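Local coordinates for protein putative metallopeptidase (Shewanella baltica OS155, PDB 3IEH) that binds a zinc ion and probably acts as a zinc-dependent metallocarboxypeptidase of the M14 family, at residues 168-173 against 242-247; 178-183 against 195-200. All coordinates share one frame; numbering follows the deposited sequence.

Contact 1: residues 168-173 against 242-247. With ZN (zinc ion), chain B.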
# COMPACT_ATOMS: atom_id res chain seq x y z
N THR A 168 3.43 -1.11 1.39
CA THR A 168 2.15 -0.42 1.37
C THR A 168 2.37 0.95 0.70
O THR A 168 3.31 1.65 1.04
CB THR A 168 1.51 -0.30 2.78
OG1 THR A 168 0.17 0.17 2.62
CG2 THR A 168 2.28 0.66 3.67
N CYS A 169 1.52 1.31 -0.26
CA CYS A 169 1.71 2.54 -1.04
C CYS A 169 0.77 3.67 -0.65
O CYS A 169 -0.43 3.65 -0.97
CB CYS A 169 1.59 2.21 -2.50
SG CYS A 169 2.92 1.05 -2.95
N HIS A 170 1.32 4.66 0.05
CA HIS A 170 0.56 5.78 0.56
C HIS A 170 0.96 7.05 -0.14
O HIS A 170 1.90 7.06 -0.95
CB HIS A 170 0.79 5.92 2.06
CG HIS A 170 0.13 4.85 2.87
ND1 HIS A 170 -0.99 5.07 3.62
CD2 HIS A 170 0.40 3.53 2.99
CE1 HIS A 170 -1.36 3.95 4.21
NE2 HIS A 170 -0.54 3.00 3.84
N GLU A 171 0.20 8.10 0.13
CA GLU A 171 0.53 9.42 -0.36
C GLU A 171 0.34 10.44 0.75
O GLU A 171 -0.41 10.20 1.67
CB GLU A 171 -0.34 9.81 -1.54
CG GLU A 171 -0.28 8.90 -2.72
CD GLU A 171 -0.57 9.67 -3.99
OE1 GLU A 171 -1.74 9.77 -4.34
OE2 GLU A 171 0.35 10.26 -4.60
N ASP A 172 1.04 11.56 0.66
CA ASP A 172 0.96 12.62 1.66
C ASP A 172 0.46 13.89 0.95
O ASP A 172 1.20 14.51 0.19
CB ASP A 172 2.35 12.80 2.32
CG ASP A 172 2.38 13.85 3.44
OD1 ASP A 172 1.42 14.64 3.65
OD2 ASP A 172 3.42 13.92 4.10
N VAL A 173 -0.80 14.25 1.22
CA VAL A 173 -1.45 15.45 0.63
C VAL A 173 -0.89 16.77 1.17
O VAL A 173 -1.10 17.82 0.59
CB VAL A 173 -3.01 15.42 0.78
CG1 VAL A 173 -3.46 15.51 2.26
CG2 VAL A 173 -3.63 16.53 0.00
N GLY A 242 9.53 -4.43 5.52
CA GLY A 242 8.33 -3.65 5.18
C GLY A 242 8.74 -2.27 4.74
O GLY A 242 9.79 -1.77 5.15
N ALA A 243 7.94 -1.67 3.86
CA ALA A 243 8.11 -0.28 3.45
C ALA A 243 6.73 0.32 3.25
O ALA A 243 5.82 -0.35 2.71
CB ALA A 243 8.90 -0.17 2.15
N CYS A 244 6.58 1.56 3.71
CA CYS A 244 5.39 2.34 3.41
C CYS A 244 5.87 3.58 2.67
O CYS A 244 6.39 4.49 3.27
CB CYS A 244 4.65 2.75 4.67
SG CYS A 244 3.35 4.00 4.36
N THR A 245 5.71 3.58 1.35
CA THR A 245 6.17 4.69 0.54
C THR A 245 5.15 5.81 0.60
O THR A 245 3.95 5.56 0.70
CB THR A 245 6.37 4.28 -0.94
OG1 THR A 245 5.14 3.77 -1.43
CG2 THR A 245 7.47 3.18 -1.08
N GLU A 246 5.64 7.04 0.56
CA GLU A 246 4.78 8.22 0.59
C GLU A 246 5.17 9.13 -0.60
O GLU A 246 6.18 9.80 -0.56
CB GLU A 246 4.97 8.97 1.91
CG GLU A 246 4.53 8.17 3.13
CD GLU A 246 3.03 8.25 3.41
OE1 GLU A 246 2.27 9.03 2.78
OE2 GLU A 246 2.61 7.50 4.30
N THR A 247 4.38 9.08 -1.67
CA THR A 247 4.54 10.03 -2.75
C THR A 247 3.81 11.34 -2.40
O THR A 247 2.79 11.35 -1.71
CB THR A 247 4.04 9.46 -4.11
OG1 THR A 247 2.70 8.93 -3.98
CG2 THR A 247 4.98 8.38 -4.63
ZN ZN B . -1.82 7.34 4.11
O HOH W 1 0.07 8.17 5.14

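Contact 2: residues 178-183 against 195-200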
# COMPACT_ATOMS: atom_id res chain seq x y z
N ALA A 178 8.93 13.48 -1.49
CA ALA A 178 8.69 12.04 -1.25
C ALA A 178 9.42 11.54 0.01
O ALA A 178 10.39 12.15 0.45
CB ALA A 178 9.12 11.21 -2.46
N TYR A 179 8.93 10.45 0.59
CA TYR A 179 9.65 9.79 1.66
C TYR A 179 9.11 8.38 1.82
O TYR A 179 8.15 7.98 1.16
CB TYR A 179 9.62 10.60 2.98
CG TYR A 179 8.25 10.90 3.49
CD1 TYR A 179 7.49 11.96 2.95
CD2 TYR A 179 7.69 10.13 4.53
CE1 TYR A 179 6.21 12.25 3.42
CE2 TYR A 179 6.39 10.41 5.01
CZ TYR A 179 5.65 11.45 4.44
OH TYR A 179 4.38 11.72 4.92
N VAL A 180 9.79 7.60 2.66
CA VAL A 180 9.45 6.20 2.84
C VAL A 180 9.75 5.75 4.27
O VAL A 180 10.78 6.09 4.81
CB VAL A 180 10.24 5.30 1.85
CG1 VAL A 180 11.70 5.66 1.84
CG2 VAL A 180 10.06 3.84 2.22
N TYR A 181 8.81 5.02 4.87
CA TYR A 181 8.97 4.39 6.17
C TYR A 181 9.44 3.00 5.83
O TYR A 181 8.79 2.35 5.04
CB TYR A 181 7.62 4.22 6.91
CG TYR A 181 6.90 5.50 7.32
CD1 TYR A 181 6.02 6.15 6.44
CD2 TYR A 181 7.05 6.03 8.58
CE1 TYR A 181 5.36 7.31 6.82
CE2 TYR A 181 6.40 7.19 8.96
CZ TYR A 181 5.56 7.82 8.09
OH TYR A 181 4.92 8.98 8.51
N SER A 182 10.53 2.53 6.42
CA SER A 182 10.99 1.14 6.16
C SER A 182 11.27 0.39 7.46
O SER A 182 11.43 1.01 8.52
CB SER A 182 12.22 1.08 5.24
OG SER A 182 13.38 1.56 5.89
N PHE A 183 11.29 -0.94 7.33
CA PHE A 183 11.54 -1.87 8.43
C PHE A 183 12.51 -2.92 7.94
O PHE A 183 12.25 -3.61 6.95
CB PHE A 183 10.25 -2.55 8.88
CG PHE A 183 9.23 -1.60 9.40
CD1 PHE A 183 8.35 -0.96 8.54
CD2 PHE A 183 9.16 -1.30 10.75
CE1 PHE A 183 7.40 -0.08 9.01
CE2 PHE A 183 8.23 -0.40 11.23
CZ PHE A 183 7.35 0.20 10.36
N ASP A 195 17.16 1.88 -1.75
CA ASP A 195 16.74 1.77 -3.14
C ASP A 195 15.34 2.32 -3.33
O ASP A 195 15.06 2.95 -4.35
CB ASP A 195 16.79 0.32 -3.64
CG ASP A 195 16.40 0.21 -5.12
OD1 ASP A 195 17.15 0.72 -5.97
OD2 ASP A 195 15.33 -0.36 -5.43
N LEU A 196 14.44 2.05 -2.39
CA LEU A 196 13.09 2.60 -2.47
C LEU A 196 13.12 4.11 -2.38
O LEU A 196 12.53 4.81 -3.20
CB LEU A 196 12.22 1.99 -1.39
CG LEU A 196 11.88 0.51 -1.65
CD1 LEU A 196 11.11 -0.09 -0.47
CD2 LEU A 196 11.11 0.32 -2.98
N ARG A 197 13.89 4.62 -1.42
CA ARG A 197 14.07 6.06 -1.24
C ARG A 197 14.58 6.69 -2.56
O ARG A 197 14.00 7.68 -3.05
CB ARG A 197 15.03 6.29 -0.07
CG ARG A 197 15.21 7.70 0.38
CD ARG A 197 16.11 8.50 -0.56
NE ARG A 197 17.40 7.86 -0.80
CZ ARG A 197 18.46 7.94 0.00
NH1 ARG A 197 18.40 8.62 1.13
NH2 ARG A 197 19.60 7.33 -0.33
N ASP A 198 15.62 6.10 -3.16
CA ASP A 198 16.15 6.56 -4.44
C ASP A 198 15.15 6.47 -5.60
O ASP A 198 15.13 7.36 -6.46
CB ASP A 198 17.45 5.80 -4.80
CG ASP A 198 18.61 6.10 -3.82
OD1 ASP A 198 18.66 7.20 -3.21
OD2 ASP A 198 19.47 5.23 -3.66
N THR A 199 14.34 5.42 -5.65
CA THR A 199 13.34 5.28 -6.71
C THR A 199 12.36 6.46 -6.68
O THR A 199 12.08 7.09 -7.71
CB THR A 199 12.54 3.96 -6.57
OG1 THR A 199 13.46 2.86 -6.58
CG2 THR A 199 11.54 3.82 -7.69
N LEU A 200 11.86 6.79 -5.51
CA LEU A 200 10.97 7.96 -5.36
C LEU A 200 11.73 9.24 -5.70
O LEU A 200 11.20 10.14 -6.36
CB LEU A 200 10.41 8.04 -3.94
CG LEU A 200 9.57 6.86 -3.45
CD1 LEU A 200 9.10 7.15 -2.02
CD2 LEU A 200 8.37 6.64 -4.40

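Contact 1: residues 168-173 against 242-247
Thr-247 OG1 donates a hydrogen bond to Glu-171 OE2 (2.8 Å) between neighbouring parallel strands in the mixed central sheet of this M14-family alpha/beta fold. The hydroxyl arrives on the anti side of the carboxylate, 20° out of its plane. OE2 also makes a salt bridge to Arg-256, while Ala-81 N bonds OE1, so both oxygens of this buried acid are held. A parallel ladder joins the backbones: Thr-168 N to Ala-243 O, Thr-245 N to Thr-168 O, His-170 N to Thr-245 O (2.9 Å), Thr-247 N to His-170 O, the longest at 3.3 Å, and Asp-172 N to Thr-247 O.

The face bearing His-170 and Glu-246, opposite that of Glu-171 and Thr-247, carries the metal site. His-170 ND1 binds the zinc ion at 2.5 Å, with His-76 and Glu-79 as the further protein ligands. A zinc-bound water donates to Glu-246 OE2 (2.8 Å), in keeping with the predicted role of this residue as proton donor/acceptor. Glu-246 pairs with His-170 across the strands, and a bend at its second torsion (chi2 -83°) folds the carboxylate back until OE2 lies 3.3 Å from His-170 CB. Further along this face, Thr-168 CG2 packs on Cys-244 CB. With its sulfur anti to the backbone N (chi1 169°), Cys-244 sets SG obliquely beside the imidazole, 3.3 Å from His-170 CD2.

Contact 2: residues 178-183 against 195-200
Ala-178 and Val-180 meet Arg-197 and Leu-200 where strand 179-183, with the residue just before it, packs against a helix running nearly antiparallel to it, at 164° with the axes 8.0 Å apart. The helix, part of 191-201, follows the strand in the chain and covers one face of the central alpha/beta sheet near its edge. Leu-200 packs against the strand segment at several points: its CB rests on Ala-178 CB at 3.7 Å, and Leu-200 CD1 lies against the strand backbone, 3.4 Å from Tyr-179 O. The same methyl lies more loosely beside Val-180 CB, at 4.4 Å.

Val-180 CG1 touches CB of Arg-197, which lies about one helical turn before Leu-200 (CG1 to CB 3.9 Å), the two side chains crossing at about a right angle. The valine turns this methyl into the position between its backbone N and carbonyl carbon (chi1 48°). Only the base of the arginine takes part. Bends at chi2 and chi3 carry the guanidinium away, where NE forms a salt bridge to Asp-198 OD1 (2.8 Å) from above the carboxylate plane and NH1 bonds Asp-219 O.

No hydrogen bond crosses between strand and helix. Aliphatic groups make most of the buried interface, with the Tyr-179 carbonyl oxygen against a leucine methyl, while the arginine charge is paired beside it, so the fit depends on shape and apolar burial.

Overall arrangement
Strand 242-248 connects the two contacts: it lies between strands 165-172 and 179-183, parallel to the first and antiparallel to the second. Their centres are 9 Å apart, and the chain between the two strands of contact 1 contains both segments of contact 2. Cys-244 N probably bonds Tyr-181 O (2.7 Å), and Asp-172 OD2 probably bonds Tyr-179 OH (2.5 Å). The side chains of both tyrosines approach Glu-246, with Tyr-181 CE1 3.7 Å from its OE2, and the Tyr-179 side chain is about 8 Å from the zinc ion. Leu-196 CD1 packs on Ala-243 CB (3.4 Å), so the helix of contact 2 also covers the face of contact 1 opposite the zinc.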